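Local coordinates for Isomerase/lactonizing enzyme (PDB 2NQL), which is of unknown function but belongs to the mandelate racemase/muconate lactonizing enzyme family of the enolase superfamily, pairing a capping domain with a TIM-type barrel, at residues A[55-60]-A[127-132]; A[84-89]-A[120-125]; A[222-227]-A[241-246]. All blocks are in the same frame, centred on the assembly; numbering follows the deposited sequence. Where two conformers were deposited one is given.

Contact 1 of 3, residues A[55-60]-A[127-132]; sequences VRMTTE and DIALWD
Met-57 lays its side chain over the methyl of Ala-129, touching it at both ends: CB of Met-57 lies 3.9 Å from CB of Ala-129, and CE of Met-57 returns to within 4.0 Å of the same carbon. The route between these ends explains the double touch. With CG trans to the backbone N (chi1 -168°) the chain runs out extended as far as the sulfur, and the bend at the last torsion (chi3 -76°) then turns the terminal methyl back to Ala-129. At the bend SD of Met-57 meets CD1 of Leu-130 at 3.7 Å, the two side chains passing at a slant. SD of Met-57 also comes within 4.0 Å of the backbone N of Leu-130.

This is a helix laid on an antiparallel sheet, as in the N-terminal capping domain of the enolase superfamily. Helix 117-138 covers one face of the sheet, and strand 50-59, an inner strand, offers it Val-55 and Met-57 while Arg-56 is directed the other way, to a salt bridge with Glu-9. The local axes run roughly in the same direction, 38° apart, and approach to 8.4 Å, a close distance that suits the small Ala-129. Leu-126 and Ile-133 of the helix also touch Met-57, while Leu-130 reaches across to Ile-5 of the adjoining strand and to Val-101 of helix 98-109. No hydrogen bond joins the two segments themselves, but buried Asp-132 ties the helix to the sheet by accepting a bond at OD2 from the backbone N of Trp-66, and its OD1 takes N-H groups from Leu-373 and Gln-136.

Contact 2 of 3, residues A[84-89]-A[120-125]; sequences DLLAGF and VDALAA
No flat group takes part in this contact, which is made by the methyls of Leu-86, Ala-122 and Leu-123. The two methyls of Leu-86 divide the work. CD1 of Leu-86 presses on CB of Ala-122 at 3.6 Å, and CD2 of Leu-86 meets CD2 of Leu-123 at 3.7 Å. That leucine methyl is shared, since CD2 of Leu-123 also lies 4.0 Å from CD1 of Leu-86, so it approaches both prongs of the fork.

Leu-86 leaves its backbone toward helix 117-138, and with CG trans to the carbonyl carbon (chi1 -65°) its two methyls are carried on to that helix. Leu-123 leaves its own helix obliquely and only its end swings in. The two leucine side chains cross at about a right angle. The backbones stay well apart, 8.2 Å between CA of Leu-86 and CA of Leu-123, and the space is bridged entirely by side chains, without a hydrogen bond across. Around Leu-86, helix 75-90 is slightly irregular, with a wider pi-type turn at 84-86.

Both helices also reach the second subunit through polar residues outside the apolar patch. Asp-84 bonds to Tyr-36 of the second subunit. OD2 of buried Asp-121 is hydrogen-bonded to OH of Tyr-114 of the second subunit, and its OD1 to ND1 of His-292 of its own chain.

Within the capping domain the contact joins helix 75-90 to helix 117-138 in a three-helix cluster: helix 98-109 closes it with Met-108 against Leu-86 and with Tyr-102 and Leu-105 against Leu-123, while Ala-125 packs on Thr-69 of strand 64-70.

Contact 3 of 3, residues A[222-227]-A[241-246]; sequences ERALEL and APVWTE
Ala-224 gives up the most surface here, its methyl pointing toward Pro-242 and Val-243 in the loop after strand 239-240. CB of Ala-224 sits 3.5 Å from the carbonyl O of Pro-242, a van der Waals contact, and 4.0 Å from CB of the same proline, a ring carbon. Val-243 adds one branch, its CG1 standing 4.2 Å from CB of Ala-224. With so short a side chain on the helix, the backbones come close: CA of Ala-224 and CA of Pro-242 are 5.6 Å apart.

The fold here is the TIM-type barrel of the enolase superfamily. Helix 221-231 leads into barrel strand 239-240, and the loop that leaves this strand passes back beside the start of the helix. Glu-240, a sodium ligand, lies just before the loop, although Pro-242 itself is about 10 Å from the ion by its side chain. Val-254 of helix 248-255 packs on all three residues.

On an exposed part of the helix, NH1 of Arg-223 forms a salt bridge of 3.0 Å with OE1 of Glu-226, bent to 140° at the hydrogen, while CD2 of Leu-227 lies over the centre of the guanidinium face.

How the contacts relate
All three contacts are buried and chiefly apolar, with no hydrogen bond across any of them, yet they serve different parts of the fold. Contacts 1 and 2 share helix 117-138 of the capping domain: one presses it on the sheet, the other on a neighbouring helix, and they meet where CG2 of Val-55 lies 3.9 Å from CB of Ala-125. Contact 3, in the barrel, is centred 39 Å from contact 1 and joins helix to loop. Its closest approach is to a backbone carbonyl, whereas in contacts 1 and 2 it lies between side chains, and its helix segment carries exposed charges, including the Arg-223 and Glu-226 pair. Contacts 2 and 3 both border the second subunit; contact 1 does not.

Contact 1 of 3, residues A[55-60]-A[127-132]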
loop_
_atom_site.group_PDB
_atom_site.type_symbol
_atom_site.label_atom_id
_atom_site.label_comp_id
_atom_site.label_asym_id
_atom_site.label_seq_id
_atom_site.Cartn_x
_atom_site.Cartn_y
_atom_site.Cartn_z
ATOM N N VAL A 55 18.090 6.377 6.809
ATOM C CA VAL A 55 18.840 5.099 6.746
ATOM C C VAL A 55 20.311 5.390 6.461
ATOM O O VAL A 55 20.611 6.125 5.531
ATOM C CB VAL A 55 18.270 4.158 5.640
ATOM C CG1 VAL A 55 19.194 2.949 5.432
ATOM C CG2 VAL A 55 16.877 3.669 6.049
ATOM N N ARG A 56 21.201 4.863 7.296
ATOM C CA ARG A 56 22.637 4.863 7.012
ATOM C C ARG A 56 23.058 3.465 6.575
ATOM O O ARG A 56 22.866 2.490 7.331
ATOM C CB ARG A 56 23.432 5.265 8.240
ATOM C CG ARG A 56 24.963 5.308 7.992
ATOM C CD ARG A 56 25.734 5.978 9.130
ATOM N NE ARG A 56 25.573 5.319 10.426
ATOM C CZ ARG A 56 25.769 5.913 11.598
ATOM N NH1 ARG A 56 26.149 7.196 11.662
ATOM N NH2 ARG A 56 25.612 5.231 12.710
ATOM N N MET A 57 23.634 3.410 5.377
ATOM C CA MET A 57 24.021 2.173 4.712
ATOM C C MET A 57 25.526 2.241 4.500
ATOM O O MET A 57 26.037 3.230 3.958
ATOM C CB MET A 57 23.297 2.068 3.369
ATOM C CG MET A 57 23.388 0.670 2.702
ATOM S SD MET A 57 22.529 0.564 1.143
ATOM C CE MET A 57 20.812 0.466 1.712
ATOM N N THR A 58 26.241 1.211 4.940
ATOM C CA THR A 58 27.714 1.259 4.917
ATOM C C THR A 58 28.244 0.023 4.187
ATOM O O THR A 58 27.764 -1.064 4.421
ATOM C CB THR A 58 28.313 1.342 6.338
ATOM O OG1 THR A 58 27.696 2.431 7.029
ATOM C CG2 THR A 58 29.842 1.600 6.289
ATOM N N THR A 59 29.191 0.218 3.273
ATOM C CA THR A 59 29.863 -0.910 2.620
ATOM C C THR A 59 30.942 -1.523 3.508
ATOM O O THR A 59 31.392 -0.918 4.491
ATOM C CB THR A 59 30.501 -0.514 1.261
ATOM O OG1 THR A 59 31.659 0.289 1.490
ATOM C CG2 THR A 59 29.510 0.208 0.345
ATOM N N GLU A 60 31.366 -2.740 3.148
ATOM C CA GLU A 60 32.497 -3.423 3.779
ATOM C C GLU A 60 33.739 -2.537 3.784
ATOM O O GLU A 60 34.491 -2.501 4.755
ATOM C CB GLU A 60 32.788 -4.718 3.013
ATOM C CG GLU A 60 31.576 -5.643 2.959
ATOM C CD GLU A 60 31.910 -7.078 2.645
ATOM O OE1 GLU A 60 33.014 -7.344 2.124
ATOM O OE2 GLU A 60 31.046 -7.940 2.918
ATOM N N ASP A 127 16.799 2.617 -1.537
ATOM C CA ASP A 127 17.174 2.895 -2.929
ATOM C C ASP A 127 18.017 4.185 -2.992
ATOM O O ASP A 127 19.051 4.238 -3.674
ATOM C CB ASP A 127 15.926 3.010 -3.801
ATOM C CG ASP A 127 16.252 3.206 -5.281
ATOM O OD1 ASP A 127 16.552 2.207 -5.980
ATOM O OD2 ASP A 127 16.186 4.362 -5.754
ATOM N N ILE A 128 17.593 5.204 -2.252
ATOM C CA ILE A 128 18.360 6.463 -2.203
ATOM C C ILE A 128 19.777 6.211 -1.614
ATOM O O ILE A 128 20.778 6.640 -2.189
ATOM C CB ILE A 128 17.585 7.555 -1.396
ATOM C CG1 ILE A 128 16.287 7.921 -2.138
ATOM C CG2 ILE A 128 18.526 8.800 -1.161
ATOM C CD1 ILE A 128 15.258 8.702 -1.296
ATOM N N ALA A 129 19.861 5.465 -0.505
ATOM C CA ALA A 129 21.153 5.163 0.110
ATOM C C ALA A 129 22.073 4.363 -0.826
ATOM O O ALA A 129 23.271 4.628 -0.898
ATOM C CB ALA A 129 20.973 4.464 1.413
ATOM N N LEU A 130 21.509 3.382 -1.530
ATOM C CA LEU A 130 22.292 2.590 -2.478
ATOM C C LEU A 130 22.782 3.411 -3.684
ATOM O O LEU A 130 23.943 3.258 -4.092
ATOM C CB LEU A 130 21.498 1.351 -2.958
ATOM C CG LEU A 130 22.342 0.173 -3.458
ATOM C CD1 LEU A 130 23.275 -0.408 -2.395
ATOM C CD2 LEU A 130 21.417 -0.912 -3.963
ATOM N N TRP A 131 21.934 4.278 -4.241
ATOM C CA TRP A 131 22.408 5.199 -5.296
ATOM C C TRP A 131 23.472 6.190 -4.803
ATOM O O TRP A 131 24.393 6.540 -5.566
ATOM C CB TRP A 131 21.266 5.978 -5.943
ATOM C CG TRP A 131 20.496 5.232 -6.993
ATOM C CD1 TRP A 131 19.233 4.662 -6.869
ATOM C CD2 TRP A 131 20.927 4.956 -8.327
ATOM N NE1 TRP A 131 18.855 4.085 -8.075
ATOM C CE2 TRP A 131 19.881 4.235 -8.975
ATOM C CE3 TRP A 131 22.100 5.256 -9.053
ATOM C CZ2 TRP A 131 19.980 3.807 -10.312
ATOM C CZ3 TRP A 131 22.188 4.830 -10.386
ATOM C CH2 TRP A 131 21.143 4.101 -10.988
ATOM N N ASP A 132 23.347 6.627 -3.548
ATOM C CA ASP A 132 24.371 7.500 -2.906
ATOM C C ASP A 132 25.716 6.764 -2.896
ATOM O O ASP A 132 26.744 7.302 -3.307
ATOM C CB ASP A 132 23.928 7.858 -1.484
ATOM C CG ASP A 132 24.819 8.901 -0.805
ATOM O OD1 ASP A 132 25.653 9.549 -1.485
ATOM O OD2 ASP A 132 24.679 9.076 0.432
#

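Contact 2 of 3, residues A[84-89]-A[120-125]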
loop_
_atom_site.group_PDB
_atom_site.type_symbol
_atom_site.label_atom_id
_atom_site.label_comp_id
_atom_site.label_asym_id
_atom_site.label_seq_id
_atom_site.Cartn_x
_atom_site.Cartn_y
_atom_site.Cartn_z
ATOM N N ASP A 84 13.511 -6.116 10.152
ATOM C CA ASP A 84 13.070 -7.529 10.171
ATOM C C ASP A 84 13.335 -8.233 8.853
ATOM O O ASP A 84 13.731 -9.401 8.838
ATOM C CB ASP A 84 11.574 -7.667 10.522
ATOM C CG ASP A 84 11.110 -9.148 10.539
ATOM O OD1 ASP A 84 11.608 -9.916 11.374
ATOM O OD2 ASP A 84 10.292 -9.528 9.685
ATOM N N LEU A 85 13.076 -7.532 7.754
ATOM C CA LEU A 85 13.008 -8.141 6.437
ATOM C C LEU A 85 14.040 -7.616 5.449
ATOM O O LEU A 85 14.793 -8.389 4.862
ATOM C CB LEU A 85 11.601 -8.007 5.838
ATOM C CG LEU A 85 11.429 -8.404 4.359
ATOM C CD1 LEU A 85 11.598 -9.936 4.119
ATOM C CD2 LEU A 85 10.121 -7.878 3.731
ATOM N N LEU A 86 14.055 -6.305 5.216
ATOM C CA LEU A 86 14.655 -5.824 3.971
ATOM C C LEU A 86 16.178 -5.715 4.059
ATOM O O LEU A 86 16.875 -5.986 3.084
ATOM C CB LEU A 86 14.051 -4.472 3.573
ATOM C CG LEU A 86 12.579 -4.488 3.214
ATOM C CD1 LEU A 86 12.037 -3.047 3.285
ATOM C CD2 LEU A 86 12.390 -5.081 1.801
ATOM N N ALA A 87 16.682 -5.323 5.231
ATOM C CA ALA A 87 18.128 -5.149 5.427
ATOM C C ALA A 87 18.887 -6.441 5.102
ATOM O O ALA A 87 19.936 -6.401 4.489
ATOM C CB ALA A 87 18.449 -4.720 6.820
ATOM N N GLY A 88 18.328 -7.572 5.515
ATOM C CA GLY A 88 18.942 -8.888 5.273
ATOM C C GLY A 88 19.159 -9.209 3.811
ATOM O O GLY A 88 20.092 -9.951 3.474
ATOM N N PHE A 89 18.293 -8.689 2.948
ATOM C CA PHE A 89 18.385 -8.892 1.508
ATOM C C PHE A 89 19.153 -7.802 0.750
ATOM O O PHE A 89 19.359 -7.889 -0.461
ATOM C CB PHE A 89 16.999 -9.104 0.917
ATOM C CG PHE A 89 16.365 -10.387 1.380
ATOM C CD1 PHE A 89 16.764 -11.601 0.815
ATOM C CD2 PHE A 89 15.434 -10.397 2.405
ATOM C CE1 PHE A 89 16.210 -12.803 1.242
ATOM C CE2 PHE A 89 14.881 -11.586 2.853
ATOM C CZ PHE A 89 15.273 -12.801 2.265
ATOM N N VAL A 120 6.802 0.518 -0.050
ATOM C CA VAL A 120 7.575 1.327 -0.987
ATOM C C VAL A 120 8.269 2.510 -0.314
ATOM O O VAL A 120 9.360 2.884 -0.732
ATOM C CB VAL A 120 6.851 1.637 -2.336
ATOM C CG1 VAL A 120 7.770 2.461 -3.318
ATOM C CG2 VAL A 120 6.480 0.304 -3.036
ATOM N N ASP A 121 7.693 3.048 0.768
ATOM C CA ASP A 121 8.415 4.073 1.556
ATOM C C ASP A 121 9.771 3.487 1.973
ATOM O O ASP A 121 10.826 4.125 1.811
ATOM C CB ASP A 121 7.659 4.443 2.845
ATOM C CG ASP A 121 6.544 5.455 2.641
ATOM O OD1 ASP A 121 6.334 5.974 1.528
ATOM O OD2 ASP A 121 5.832 5.683 3.658
ATOM N N ALA A 122 9.733 2.268 2.512
ATOM C CA ALA A 122 10.945 1.601 2.981
ATOM C C ALA A 122 11.941 1.387 1.852
ATOM O O ALA A 122 13.139 1.653 2.023
ATOM C CB ALA A 122 10.615 0.268 3.682
ATOM N N LEU A 123 11.440 0.908 0.715
ATOM C CA LEU A 123 12.275 0.677 -0.458
ATOM C C LEU A 123 12.895 1.973 -0.950
ATOM O O LEU A 123 14.035 1.974 -1.386
ATOM C CB LEU A 123 11.508 0.001 -1.571
ATOM C CG LEU A 123 10.862 -1.377 -1.297
ATOM C CD1 LEU A 123 10.268 -1.957 -2.610
ATOM C CD2 LEU A 123 11.856 -2.351 -0.638
ATOM N N ALA A 124 12.139 3.064 -0.849
ATOM C CA ALA A 124 12.612 4.385 -1.275
ATOM C C ALA A 124 13.862 4.790 -0.495
ATOM O O ALA A 124 14.883 5.218 -1.096
ATOM C CB ALA A 124 11.475 5.432 -1.104
ATOM N N ALA A 125 13.814 4.643 0.830
ATOM C CA ALA A 125 14.969 4.971 1.651
ATOM C C ALA A 125 16.211 4.127 1.314
ATOM O O ALA A 125 17.328 4.653 1.205
ATOM C CB ALA A 125 14.626 4.917 3.137
#

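Contact 3 of 3, residues A[222-227]-A[241-246]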
loop_
_atom_site.group_PDB
_atom_site.type_symbol
_atom_site.label_atom_id
_atom_site.label_comp_id
_atom_site.label_asym_id
_atom_site.label_seq_id
_atom_site.Cartn_x
_atom_site.Cartn_y
_atom_site.Cartn_z
ATOM N N GLU A 222 -17.854 16.636 -9.627
ATOM C CA GLU A 222 -18.741 17.709 -10.031
ATOM C C GLU A 222 -18.412 18.997 -9.282
ATOM O O GLU A 222 -18.289 20.056 -9.900
ATOM C CB GLU A 222 -20.206 17.280 -9.847
ATOM C CG GLU A 222 -20.662 16.200 -10.860
ATOM C CD GLU A 222 -20.236 14.767 -10.499
ATOM O OE1 GLU A 222 -20.092 14.451 -9.302
ATOM O OE2 GLU A 222 -20.037 13.947 -11.416
ATOM N N ARG A 223 -18.225 18.901 -7.965
ATOM C CA ARG A 223 -17.767 20.036 -7.142
ATOM C C ARG A 223 -16.367 20.530 -7.532
ATOM O O ARG A 223 -16.140 21.739 -7.598
ATOM C CB ARG A 223 -17.780 19.683 -5.659
ATOM C CG ARG A 223 -17.413 20.816 -4.705
ATOM C CD ARG A 223 -18.301 22.020 -4.942
ATOM N NE ARG A 223 -18.116 23.059 -3.938
ATOM C CZ ARG A 223 -18.430 24.338 -4.130
ATOM N NH1 ARG A 223 -18.932 24.744 -5.300
ATOM N NH2 ARG A 223 -18.236 25.211 -3.153
ATOM N N ALA A 224 -15.446 19.591 -7.755
ATOM C CA ALA A 224 -14.121 19.906 -8.293
ATOM C C ALA A 224 -14.221 20.774 -9.548
ATOM O O ALA A 224 -13.616 21.853 -9.604
ATOM C CB ALA A 224 -13.325 18.635 -8.572
ATOM N N LEU A 225 -15.018 20.332 -10.523
ATOM C CA LEU A 225 -15.248 21.116 -11.750
ATOM C C LEU A 225 -15.854 22.503 -11.524
ATOM O O LEU A 225 -15.446 23.467 -12.173
ATOM C CB LEU A 225 -16.082 20.338 -12.759
ATOM C CG LEU A 225 -15.383 19.172 -13.436
ATOM C CD1 LEU A 225 -16.403 18.208 -14.017
ATOM C CD2 LEU A 225 -14.398 19.659 -14.464
ATOM N N GLU A 226 -16.815 22.594 -10.597
ATOM C CA GLU A 226 -17.418 23.866 -10.212
ATOM C C GLU A 226 -16.388 24.866 -9.697
ATOM O O GLU A 226 -16.403 26.046 -10.076
ATOM C CB GLU A 226 -18.470 23.654 -9.125
ATOM C CG GLU A 226 -19.801 23.116 -9.610
ATOM C CD GLU A 226 -20.711 22.735 -8.456
ATOM O OE1 GLU A 226 -20.630 23.381 -7.387
ATOM O OE2 GLU A 226 -21.506 21.787 -8.617
ATOM N N LEU A 227 -15.506 24.387 -8.821
ATOM C CA LEU A 227 -14.507 25.228 -8.199
ATOM C C LEU A 227 -13.438 25.640 -9.221
ATOM O O LEU A 227 -12.951 26.789 -9.220
ATOM C CB LEU A 227 -13.897 24.488 -6.994
ATOM C CG LEU A 227 -14.783 24.295 -5.744
ATOM C CD1 LEU A 227 -14.127 23.338 -4.765
ATOM C CD2 LEU A 227 -15.122 25.634 -5.042
ATOM N N ALA A 241 -4.758 17.599 -7.617
ATOM C CA ALA A 241 -5.511 16.679 -6.728
ATOM C C ALA A 241 -6.995 17.082 -6.596
ATOM O O ALA A 241 -7.474 17.404 -5.491
ATOM C CB ALA A 241 -4.832 16.579 -5.336
ATOM N N PRO A 242 -7.711 17.134 -7.734
ATOM C CA PRO A 242 -9.105 17.595 -7.694
ATOM C C PRO A 242 -10.069 16.655 -6.944
ATOM O O PRO A 242 -11.073 17.111 -6.384
ATOM C CB PRO A 242 -9.478 17.659 -9.175
ATOM C CG PRO A 242 -8.592 16.694 -9.844
ATOM C CD PRO A 242 -7.290 16.783 -9.105
ATOM N N VAL A 243 -9.768 15.357 -6.948
ATOM C CA VAL A 243 -10.638 14.344 -6.321
ATOM C C VAL A 243 -9.799 13.355 -5.514
ATOM O O VAL A 243 -8.576 13.428 -5.543
ATOM C CB VAL A 243 -11.520 13.579 -7.355
ATOM C CG1 VAL A 243 -12.504 14.521 -8.002
ATOM C CG2 VAL A 243 -10.671 12.926 -8.408
ATOM N N TRP A 244 -10.453 12.436 -4.800
ATOM C CA TRP A 244 -9.737 11.410 -4.042
ATOM C C TRP A 244 -8.862 10.562 -4.937
ATOM O O TRP A 244 -9.189 10.331 -6.107
ATOM C CB TRP A 244 -10.710 10.522 -3.281
ATOM C CG TRP A 244 -11.532 11.262 -2.309
ATOM C CD1 TRP A 244 -12.846 11.601 -2.445
ATOM C CD2 TRP A 244 -11.115 11.756 -1.025
ATOM N NE1 TRP A 244 -13.274 12.274 -1.325
ATOM C CE2 TRP A 244 -12.237 12.376 -0.436
ATOM C CE3 TRP A 244 -9.908 11.718 -0.313
ATOM C CZ2 TRP A 244 -12.187 12.967 0.830
ATOM C CZ3 TRP A 244 -9.855 12.314 0.942
ATOM C CH2 TRP A 244 -10.985 12.935 1.499
ATOM N N THR A 245 -7.738 10.110 -4.387
ATOM C CA THR A 245 -6.766 9.284 -5.115
ATOM C C THR A 245 -7.380 8.031 -5.757
ATOM O O THR A 245 -7.067 7.670 -6.893
ATOM C CB THR A 245 -5.640 8.791 -4.174
ATOM O OG1 THR A 245 -5.145 9.876 -3.380
ATOM C CG2 THR A 245 -4.508 8.162 -4.985
ATOM N N GLU A 246 -8.276 7.385 -5.027
ATOM C CA GLU A 246 -8.814 6.093 -5.470
ATOM C C GLU A 246 -9.809 6.251 -6.627
ATOM O O GLU A 246 -10.100 5.288 -7.350
ATOM C CB GLU A 246 -9.490 5.399 -4.292
ATOM C CG GLU A 246 -8.639 5.299 -3.043
ATOM C CD GLU A 246 -8.905 6.416 -2.033
ATOM O OE1 GLU A 246 -9.181 7.576 -2.443
ATOM O OE2 GLU A 246 -8.828 6.147 -0.820
#